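Local coordinates for sensor protein kinase HptS (Staphylococcus aureus, PDB 6LKI) that probably senses an extracellular signal tied to hexose phosphate uptake and passes it on as a histidine kinase of a two-component system, at residues Q4-S9 against E154-N159; N82-S87 against A161-I166; E112-N117 against Y132-R137. One frame throughout, in Å; residues are numbered along the deposited sequence.

Contact 1. Residues Q4-S9 against E154-N159; sequences QHVDES and ESVKLN
On the N-terminal helix a chi1 of -179° places V6 CG1 opposite the backbone N and sends this methyl between the two methyls of V156, while a V156 chi1 of -67° wedges CG2 between the backbone N and the carbonyl carbon and spreads both branches toward the helix. V6 CG1 thus presses on V156 CG2 at 3.5 Å, tighter than ordinary van der Waals contact, and on V156 CG1 at 3.6 Å. The two side chains run past each other in opposite directions. The second V6 branch serves the preceding part of the strand: CG2 rests against E154 O at 3.5 Å and reaches E154 CB at 4.1 Å. No hydrogen bond crosses the interface, and V6 also packs on I167 of the neighbouring strand 163-169. The pairing docks helix 2-31 on an edge strand of an antiparallel four-stranded sheet with strand order 2-1-4-3, probably one of two PAS-like units as in tandem Cache sensor domains. Helix 4-9 and strand 154-157 run nearly parallel, their axes 8.4 Å apart at an angle of 21°. In the extended strand E154 and V156 face the helix while the S155 CB points away. E154 OE2 adds a weak hydrogen bond to H3 ND1, and Q10 packs on V156 and L158 one turn further along the helix. Beyond the apolar patch, K157 NZ reaches forward to L158 O at 3.0 Å.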
loop_
_atom_site.group_PDB
_atom_site.type_symbol
_atom_site.label_atom_id
_atom_site.label_comp_id
_atom_site.label_asym_id
_atom_site.label_seq_id
_atom_site.Cartn_x
_atom_site.Cartn_y
_atom_site.Cartn_z
ATOM N N GLN B 4 34.524 -7.045 20.209
ATOM C CA GLN B 4 34.463 -8.397 19.667
ATOM C C GLN B 4 33.036 -8.829 19.370
ATOM O O GLN B 4 32.840 -9.812 18.654
ATOM C CB GLN B 4 35.101 -9.412 20.621
ATOM C CG GLN B 4 34.366 -9.607 21.935
ATOM C CD GLN B 4 35.257 -10.165 23.032
ATOM O OE1 GLN B 4 34.775 -10.737 24.012
ATOM N NE2 GLN B 4 36.566 -10.002 22.871
ATOM N N HIS B 5 32.038 -8.134 19.914
ATOM C CA HIS B 5 30.649 -8.435 19.599
ATOM C C HIS B 5 30.123 -7.626 18.424
ATOM O O HIS B 5 29.188 -8.074 17.751
ATOM C CB HIS B 5 29.761 -8.194 20.823
ATOM C CG HIS B 5 30.008 -9.156 21.943
ATOM N ND1 HIS B 5 29.759 -8.846 23.263
ATOM C CD2 HIS B 5 30.494 -10.421 21.939
ATOM C CE1 HIS B 5 30.073 -9.880 24.023
ATOM N NE2 HIS B 5 30.523 -10.848 23.244
ATOM N N VAL B 6 30.705 -6.457 18.153
ATOM C CA VAL B 6 30.240 -5.634 17.042
ATOM C C VAL B 6 30.755 -6.174 15.712
ATOM O O VAL B 6 30.030 -6.180 14.711
ATOM C CB VAL B 6 30.654 -4.167 17.260
ATOM C CG1 VAL B 6 30.156 -3.303 16.127
ATOM C CG2 VAL B 6 30.106 -3.650 18.571
ATOM N N ASP B 7 32.006 -6.645 15.675
ATOM C CA ASP B 7 32.569 -7.112 14.412
ATOM C C ASP B 7 32.025 -8.480 14.010
ATOM O O ASP B 7 31.916 -8.770 12.813
ATOM C CB ASP B 7 34.099 -7.133 14.486
ATOM C CG ASP B 7 34.628 -8.058 15.567
ATOM O OD1 ASP B 7 33.818 -8.683 16.282
ATOM O OD2 ASP B 7 35.866 -8.162 15.699
ATOM N N GLU B 8 31.680 -9.332 14.981
ATOM C CA GLU B 8 31.088 -10.628 14.647
ATOM C C GLU B 8 29.683 -10.466 14.079
ATOM O O GLU B 8 29.313 -11.154 13.119
ATOM C CB GLU B 8 31.066 -11.536 15.877
ATOM C CG GLU B 8 32.431 -11.767 16.506
ATOM C CD GLU B 8 32.396 -12.783 17.633
ATOM O OE1 GLU B 8 33.222 -13.720 17.631
ATOM O OE2 GLU B 8 31.526 -12.646 18.517
ATOM N N SER B 9 28.885 -9.569 14.661
ATOM C CA SER B 9 27.532 -9.353 14.159
ATOM C C SER B 9 27.554 -8.693 12.785
ATOM O O SER B 9 26.778 -9.072 11.900
ATOM C CB SER B 9 26.729 -8.515 15.152
ATOM O OG SER B 9 26.265 -9.306 16.232
ATOM N N GLU B 154 30.041 1.092 20.600
ATOM C CA GLU B 154 30.960 0.881 19.487
ATOM C C GLU B 154 30.133 0.559 18.252
ATOM O O GLU B 154 29.249 -0.301 18.308
ATOM C CB GLU B 154 31.948 -0.250 19.784
ATOM C CG GLU B 154 33.315 0.229 20.236
ATOM C CD GLU B 154 34.262 -0.910 20.547
ATOM O OE1 GLU B 154 34.135 -1.508 21.637
ATOM O OE2 GLU B 154 35.134 -1.205 19.703
ATOM N N SER B 155 30.421 1.243 17.147
ATOM C CA SER B 155 29.628 1.126 15.934
ATOM C C SER B 155 30.501 0.718 14.756
ATOM O O SER B 155 31.699 1.014 14.713
ATOM C CB SER B 155 28.916 2.447 15.607
ATOM O OG SER B 155 29.851 3.468 15.307
ATOM N N VAL B 156 29.883 0.024 13.798
ATOM C CA VAL B 156 30.507 -0.303 12.523
ATOM C C VAL B 156 29.492 -0.039 11.419
ATOM O O VAL B 156 28.290 0.072 11.661
ATOM C CB VAL B 156 30.999 -1.766 12.441
ATOM C CG1 VAL B 156 32.156 -2.006 13.401
ATOM C CG2 VAL B 156 29.851 -2.730 12.691
ATOM N N LYS B 157 29.994 0.053 10.191
ATOM C CA LYS B 157 29.150 0.300 9.031
ATOM C C LYS B 157 28.723 -1.028 8.418
ATOM O O LYS B 157 29.563 -1.888 8.136
ATOM C CB LYS B 157 29.889 1.152 7.998
ATOM C CG LYS B 157 29.001 1.749 6.918
ATOM C CD LYS B 157 29.382 1.218 5.544
ATOM C CE LYS B 157 28.370 1.626 4.484
ATOM N NZ LYS B 157 28.213 0.570 3.442
ATOM N N LEU B 158 27.418 -1.196 8.223
ATOM C CA LEU B 158 26.915 -2.413 7.605
ATOM C C LEU B 158 27.221 -2.414 6.111
ATOM O O LEU B 158 27.255 -1.370 5.455
ATOM C CB LEU B 158 25.413 -2.558 7.850
ATOM C CG LEU B 158 25.028 -2.863 9.302
ATOM C CD1 LEU B 158 23.541 -3.169 9.427
ATOM C CD2 LEU B 158 25.863 -4.008 9.859
ATOM N N ASN B 159 27.437 -3.616 5.573
ATOM C CA ASN B 159 28.031 -3.737 4.245
ATOM C C ASN B 159 27.035 -3.450 3.129
ATOM O O ASN B 159 27.422 -2.925 2.079
ATOM C CB ASN B 159 28.622 -5.137 4.074
ATOM C CG ASN B 159 29.306 -5.321 2.735
ATOM O OD1 ASN B 159 28.716 -5.844 1.789
ATOM N ND2 ASN B 159 30.562 -4.897 2.650
#

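Contact 2. Residues N82-S87 against A161-I166; sequences NMYLFS and ADHRLI
The rings of Y84 and H163 meet edge against edge, without stacking: their planes are turned 72° apart and their centroids stand 5.6 Å from each other. H163 ND1 lies at the edge of the tyrosine ring, close to its plane, and Y84 OH in turn occupies the edge of the imidazole. The A161 methyl lies over one imidazole face, its CB 3.8 Å above the centre of the H163 ring. Y84 CE2 also approaches the F86 ring at its edge. The polar link is a short hydrogen bond of 2.6 Å between Y84 OH and H163 ND1. With the hydroxyl in the imidazole plane, the bond helps to set the rotation of the H163 ring and supplies a partner to the hydroxyl of a buried tyrosine. A chi1 of 174° swings the Y84 ring away from its own amide nitrogen and directs it toward strand 163-169. On the histidine side, D162 centres an inverse gamma turn, closed by a weak bond from H163 N to A161 O, and the turn brings the A161 methyl back over the imidazole. The contact bridges the two antiparallel sheets of the chain: strand 84-92, an outer strand of the first, pairs with strand 97-106 and bulges classically where F86 and S87 face I102, whereas strand 163-169 lies inside the second beside strand 120-125, whose I123 touches Y84 and whose D125 touches H163.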
loop_
_atom_site.group_PDB
_atom_site.type_symbol
_atom_site.label_atom_id
_atom_site.label_comp_id
_atom_site.label_asym_id
_atom_site.label_seq_id
_atom_site.Cartn_x
_atom_site.Cartn_y
_atom_site.Cartn_z
ATOM N N ASN B 82 8.462 -3.349 13.745
ATOM C CA ASN B 82 9.427 -3.533 14.819
ATOM C C ASN B 82 10.595 -4.418 14.409
ATOM O O ASN B 82 11.386 -4.822 15.269
ATOM C CB ASN B 82 8.738 -4.118 16.054
ATOM C CG ASN B 82 7.658 -3.210 16.602
ATOM O OD1 ASN B 82 7.651 -2.006 16.339
ATOM N ND2 ASN B 82 6.736 -3.781 17.369
ATOM N N MET B 83 10.718 -4.733 13.123
ATOM C CA MET B 83 11.818 -5.523 12.596
ATOM C C MET B 83 12.691 -4.663 11.693
ATOM O O MET B 83 12.347 -3.531 11.341
ATOM C CB MET B 83 11.298 -6.740 11.820
ATOM C CG MET B 83 10.386 -7.654 12.615
ATOM S SD MET B 83 9.741 -8.988 11.592
ATOM C CE MET B 83 8.616 -9.780 12.738
ATOM N N TYR B 84 13.835 -5.223 11.316
ATOM C CA TYR B 84 14.784 -4.559 10.433
ATOM C C TYR B 84 14.551 -5.038 9.007
ATOM O O TYR B 84 14.726 -6.226 8.713
ATOM C CB TYR B 84 16.220 -4.844 10.869
ATOM C CG TYR B 84 17.272 -4.318 9.919
ATOM C CD1 TYR B 84 17.371 -2.959 9.646
ATOM C CD2 TYR B 84 18.171 -5.177 9.301
ATOM C CE1 TYR B 84 18.333 -2.472 8.780
ATOM C CE2 TYR B 84 19.137 -4.699 8.434
ATOM C CZ TYR B 84 19.212 -3.346 8.179
ATOM O OH TYR B 84 20.170 -2.863 7.317
ATOM N N LEU B 85 14.151 -4.121 8.128
ATOM C CA LEU B 85 14.011 -4.444 6.713
ATOM C C LEU B 85 15.396 -4.686 6.129
ATOM O O LEU B 85 16.199 -3.755 6.003
ATOM C CB LEU B 85 13.288 -3.324 5.973
ATOM C CG LEU B 85 13.108 -3.545 4.470
ATOM C CD1 LEU B 85 12.417 -4.874 4.205
ATOM C CD2 LEU B 85 12.329 -2.399 3.842
ATOM N N PHE B 86 15.467 -5.882 5.638
ATOM C CA PHE B 86 16.855 -6.266 5.415
ATOM C C PHE B 86 17.170 -6.562 3.953
ATOM O O PHE B 86 18.228 -6.158 3.463
ATOM C CB PHE B 86 17.203 -7.485 6.278
ATOM C CG PHE B 86 18.601 -8.006 6.066
ATOM C CD1 PHE B 86 19.685 -7.393 6.669
ATOM C CD2 PHE B 86 18.827 -9.120 5.275
ATOM C CE1 PHE B 86 20.967 -7.867 6.478
ATOM C CE2 PHE B 86 20.111 -9.602 5.083
ATOM C CZ PHE B 86 21.182 -8.973 5.687
ATOM N N SER B 87 16.235 -6.828 3.090
ATOM C CA SER B 87 16.389 -6.886 1.644
ATOM C C SER B 87 15.030 -6.739 0.974
ATOM O O SER B 87 13.997 -7.121 1.531
ATOM C CB SER B 87 17.057 -8.193 1.199
ATOM O OG SER B 87 16.220 -9.306 1.452
ATOM N N ALA B 161 24.127 -1.550 3.013
ATOM C CA ALA B 161 23.468 -0.259 2.881
ATOM C C ALA B 161 24.153 0.736 3.805
ATOM O O ALA B 161 25.026 0.379 4.598
ATOM C CB ALA B 161 21.970 -0.362 3.185
ATOM N N ASP B 162 23.738 1.998 3.692
ATOM C CA ASP B 162 24.300 3.079 4.501
ATOM C C ASP B 162 23.740 3.031 5.926
ATOM O O ASP B 162 23.126 3.975 6.425
ATOM C CB ASP B 162 24.029 4.426 3.843
ATOM C CG ASP B 162 24.693 4.554 2.485
ATOM O OD1 ASP B 162 25.927 4.384 2.409
ATOM O OD2 ASP B 162 23.982 4.828 1.493
ATOM N N HIS B 163 23.970 1.898 6.585
ATOM C CA HIS B 163 23.482 1.658 7.934
ATOM C C HIS B 163 24.649 1.382 8.871
ATOM O O HIS B 163 25.712 0.918 8.445
ATOM C CB HIS B 163 22.499 0.479 7.970
ATOM C CG HIS B 163 21.275 0.686 7.133
ATOM N ND1 HIS B 163 20.452 -0.350 6.747
ATOM C CD2 HIS B 163 20.735 1.811 6.607
ATOM C CE1 HIS B 163 19.458 0.127 6.020
ATOM N NE2 HIS B 163 19.607 1.435 5.919
ATOM N N ARG B 164 24.440 1.668 10.153
ATOM C CA ARG B 164 25.443 1.453 11.186
ATOM C C ARG B 164 24.856 0.586 12.290
ATOM O O ARG B 164 23.751 0.853 12.774
ATOM C CB ARG B 164 25.935 2.779 11.769
ATOM C CG ARG B 164 26.790 3.601 10.823
ATOM C CD ARG B 164 26.901 5.039 11.297
ATOM N NE ARG B 164 25.637 5.755 11.158
ATOM C CZ ARG B 164 25.183 6.646 12.033
ATOM N NH1 ARG B 164 25.892 6.932 13.117
ATOM N NH2 ARG B 164 24.022 7.251 11.826
ATOM N N LEU B 165 25.596 -0.445 12.687
ATOM C CA LEU B 165 25.219 -1.297 13.806
ATOM C C LEU B 165 25.930 -0.802 15.057
ATOM O O LEU B 165 27.162 -0.733 15.087
ATOM C CB LEU B 165 25.572 -2.758 13.529
ATOM C CG LEU B 165 25.556 -3.674 14.757
ATOM C CD1 LEU B 165 24.139 -3.840 15.297
ATOM C CD2 LEU B 165 26.176 -5.022 14.435
ATOM N N ILE B 166 25.158 -0.462 16.086
ATOM C CA ILE B 166 25.694 0.095 17.322
ATOM C C ILE B 166 25.339 -0.834 18.474
ATOM O O ILE B 166 24.156 -1.097 18.728
ATOM C CB ILE B 166 25.164 1.512 17.588
ATOM C CG1 ILE B 166 25.195 2.350 16.307
ATOM C CG2 ILE B 166 25.961 2.180 18.700
ATOM C CD1 ILE B 166 24.193 3.471 16.302
#

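Contact 3. Residues E112-N117 against Y132-R137; sequences EIKKDN and YANDDR
Helix 108-116 is the connection that leads from the last strand of the first sheet, 97-106, into strand 120-125 of the second, and here its K114 is tied to the turn that follows strand 130-133. K114 stretches out fully, all four of its side-chain torsions near 180° (chi1 166°), so that the amino group travels the length of the side chain to the backbone of N134. There NZ donates to N134 O at 2.8 Å, in the carbonyl plane and at a C=O...N angle of 150°. The aliphatic part of the lysine meanwhile lies alongside the asparagine amide, the two side chains passing in opposite directions: K114 CD is 4.0 Å from N134 ND2, and K114 CB is 4.1 Å from the same nitrogen. The other end of that amide is held from strand 120-125, where A121 N binds N134 OD1, and F120 packs on both K114 and N134. Just past the contact, D135 forms an Asx turn, OD1 taking the hydrogen of R137 N at 2.9 Å from well above the carboxylate plane. Its OD2 meets R137 NE at 2.9 Å through the syn lone pair in a salt bridge and has Y168 OH as a second partner. Across this surface contact the lysine ammonium is bound by a backbone carbonyl, and the nearby carboxylates of D135 and D136 are not in contact with it. With K114 NZ 6.4 Å from D136 OD2 and 7.0 Å from D135 OD1, they may add a modest favourable field, likely screened by solvent.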
loop_
_atom_site.group_PDB
_atom_site.type_symbol
_atom_site.label_atom_id
_atom_site.label_comp_id
_atom_site.label_asym_id
_atom_site.label_seq_id
_atom_site.Cartn_x
_atom_site.Cartn_y
_atom_site.Cartn_z
ATOM N N GLU B 112 21.883 -13.158 22.628
ATOM C CA GLU B 112 22.729 -13.721 23.675
ATOM C C GLU B 112 23.478 -12.630 24.430
ATOM O O GLU B 112 23.490 -12.617 25.666
ATOM C CB GLU B 112 23.711 -14.729 23.072
ATOM C CG GLU B 112 24.978 -14.927 23.889
ATOM C CD GLU B 112 26.066 -15.646 23.116
ATOM O OE1 GLU B 112 26.144 -16.888 23.213
ATOM O OE2 GLU B 112 26.844 -14.968 22.411
ATOM N N ILE B 113 24.111 -11.704 23.703
ATOM C CA ILE B 113 24.856 -10.635 24.359
ATOM C C ILE B 113 23.918 -9.717 25.132
ATOM O O ILE B 113 24.330 -9.072 26.104
ATOM C CB ILE B 113 25.697 -9.853 23.333
ATOM C CG1 ILE B 113 24.795 -9.128 22.333
ATOM C CG2 ILE B 113 26.656 -10.786 22.610
ATOM C CD1 ILE B 113 25.541 -8.201 21.398
ATOM N N LYS B 114 22.649 -9.640 24.724
ATOM C CA LYS B 114 21.674 -8.870 25.490
ATOM C C LYS B 114 21.318 -9.580 26.789
ATOM O O LYS B 114 21.148 -8.936 27.831
ATOM C CB LYS B 114 20.424 -8.622 24.646
ATOM C CG LYS B 114 19.220 -8.127 25.432
ATOM C CD LYS B 114 17.989 -8.023 24.545
ATOM C CE LYS B 114 16.740 -7.742 25.362
ATOM N NZ LYS B 114 15.533 -7.615 24.499
ATOM N N LYS B 115 21.212 -10.909 26.751
ATOM C CA LYS B 115 20.886 -11.669 27.951
ATOM C C LYS B 115 22.099 -11.824 28.862
ATOM O O LYS B 115 22.031 -11.518 30.057
ATOM C CB LYS B 115 20.329 -13.042 27.565
ATOM C CG LYS B 115 20.339 -14.052 28.702
ATOM C CD LYS B 115 19.543 -15.297 28.351
ATOM C CE LYS B 115 19.154 -16.065 29.604
ATOM N NZ LYS B 115 19.730 -17.437 29.623
ATOM N N ASP B 116 23.221 -12.292 28.310
ATOM C CA ASP B 116 24.381 -12.606 29.137
ATOM C C ASP B 116 25.153 -11.355 29.542
ATOM O O ASP B 116 25.530 -11.210 30.710
ATOM C CB ASP B 116 25.304 -13.579 28.399
ATOM C CG ASP B 116 24.712 -14.968 28.282
ATOM O OD1 ASP B 116 23.717 -15.254 28.980
ATOM O OD2 ASP B 116 25.242 -15.776 27.489
ATOM N N ASN B 117 25.400 -10.447 28.600
ATOM C CA ASN B 117 26.273 -9.306 28.834
ATOM C C ASN B 117 25.531 -7.982 28.952
ATOM O O ASN B 117 26.176 -6.947 29.154
ATOM C CB ASN B 117 27.316 -9.208 27.713
ATOM C CG ASN B 117 28.197 -10.439 27.629
ATOM O OD1 ASN B 117 28.619 -10.843 26.545
ATOM N ND2 ASN B 117 28.479 -11.044 28.777
ATOM N N TYR B 132 16.427 -0.598 13.952
ATOM C CA TYR B 132 16.299 -1.809 14.748
ATOM C C TYR B 132 16.735 -1.505 16.172
ATOM O O TYR B 132 17.613 -0.669 16.400
ATOM C CB TYR B 132 17.127 -2.967 14.177
ATOM C CG TYR B 132 17.036 -4.230 15.007
ATOM C CD1 TYR B 132 15.956 -5.094 14.876
ATOM C CD2 TYR B 132 18.026 -4.553 15.928
ATOM C CE1 TYR B 132 15.866 -6.245 15.636
ATOM C CE2 TYR B 132 17.942 -5.701 16.693
ATOM C CZ TYR B 132 16.861 -6.543 16.543
ATOM O OH TYR B 132 16.775 -7.689 17.300
ATOM N N ALA B 133 16.112 -2.198 17.124
ATOM C CA ALA B 133 16.445 -2.040 18.534
ATOM C C ALA B 133 15.867 -3.210 19.312
ATOM O O ALA B 133 14.666 -3.480 19.219
ATOM C CB ALA B 133 15.905 -0.716 19.086
ATOM N N ASN B 134 16.719 -3.906 20.065
ATOM C CA ASN B 134 16.274 -4.916 21.014
ATOM C C ASN B 134 16.166 -4.357 22.428
ATOM O O ASN B 134 16.140 -5.122 23.397
ATOM C CB ASN B 134 17.203 -6.131 20.982
ATOM C CG ASN B 134 18.659 -5.770 21.219
ATOM O OD1 ASN B 134 18.988 -4.629 21.541
ATOM N ND2 ASN B 134 19.541 -6.749 21.058
ATOM N N ASP B 135 16.107 -3.033 22.556
ATOM C CA ASP B 135 15.980 -2.342 23.831
ATOM C C ASP B 135 14.734 -1.471 23.776
ATOM O O ASP B 135 14.542 -0.716 22.817
ATOM C CB ASP B 135 17.230 -1.498 24.113
ATOM C CG ASP B 135 17.170 -0.762 25.444
ATOM O OD1 ASP B 135 16.160 -0.873 26.168
ATOM O OD2 ASP B 135 18.154 -0.063 25.766
ATOM N N ASP B 136 13.890 -1.577 24.804
ATOM C CA ASP B 136 12.649 -0.814 24.829
ATOM C C ASP B 136 12.871 0.656 25.154
ATOM O O ASP B 136 11.979 1.472 24.897
ATOM C CB ASP B 136 11.672 -1.429 25.831
ATOM C CG ASP B 136 10.992 -2.675 25.289
ATOM O OD1 ASP B 136 10.647 -2.692 24.087
ATOM O OD2 ASP B 136 10.806 -3.637 26.061
ATOM N N ARG B 137 14.038 1.012 25.704
ATOM C CA ARG B 137 14.367 2.419 25.908
ATOM C C ARG B 137 14.270 3.209 24.612
ATOM O O ARG B 137 13.956 4.404 24.632
ATOM C CB ARG B 137 15.776 2.556 26.485
ATOM C CG ARG B 137 15.950 2.040 27.900
ATOM C CD ARG B 137 17.285 2.504 28.462
ATOM N NE ARG B 137 18.357 1.554 28.176
ATOM C CZ ARG B 137 19.139 1.008 29.101
ATOM N NH1 ARG B 137 18.976 1.321 30.379
ATOM N NH2 ARG B 137 20.088 0.152 28.749
#

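From the N terminus, helix 2-31 supplies the first half of contact 1, whose loop closes only at 154-159, after both hairpins of the second sheet have begun. Contact 2 opens at 82-87 inside that loop and closes at 161-166 beyond it, so the two cross; their second segments lie on neighbouring strands, V156 O accepting a backbone hydrogen bond from L165 N. Contact 3, 112-117 with 132-137, is a short loop nested in both. It approaches contact 1 where H5 packs on I113, and contact 2 where Y84 meets Y132. Together they tie the N-terminal helix, the edge of the first sheet and the connecting helix to the second sheet.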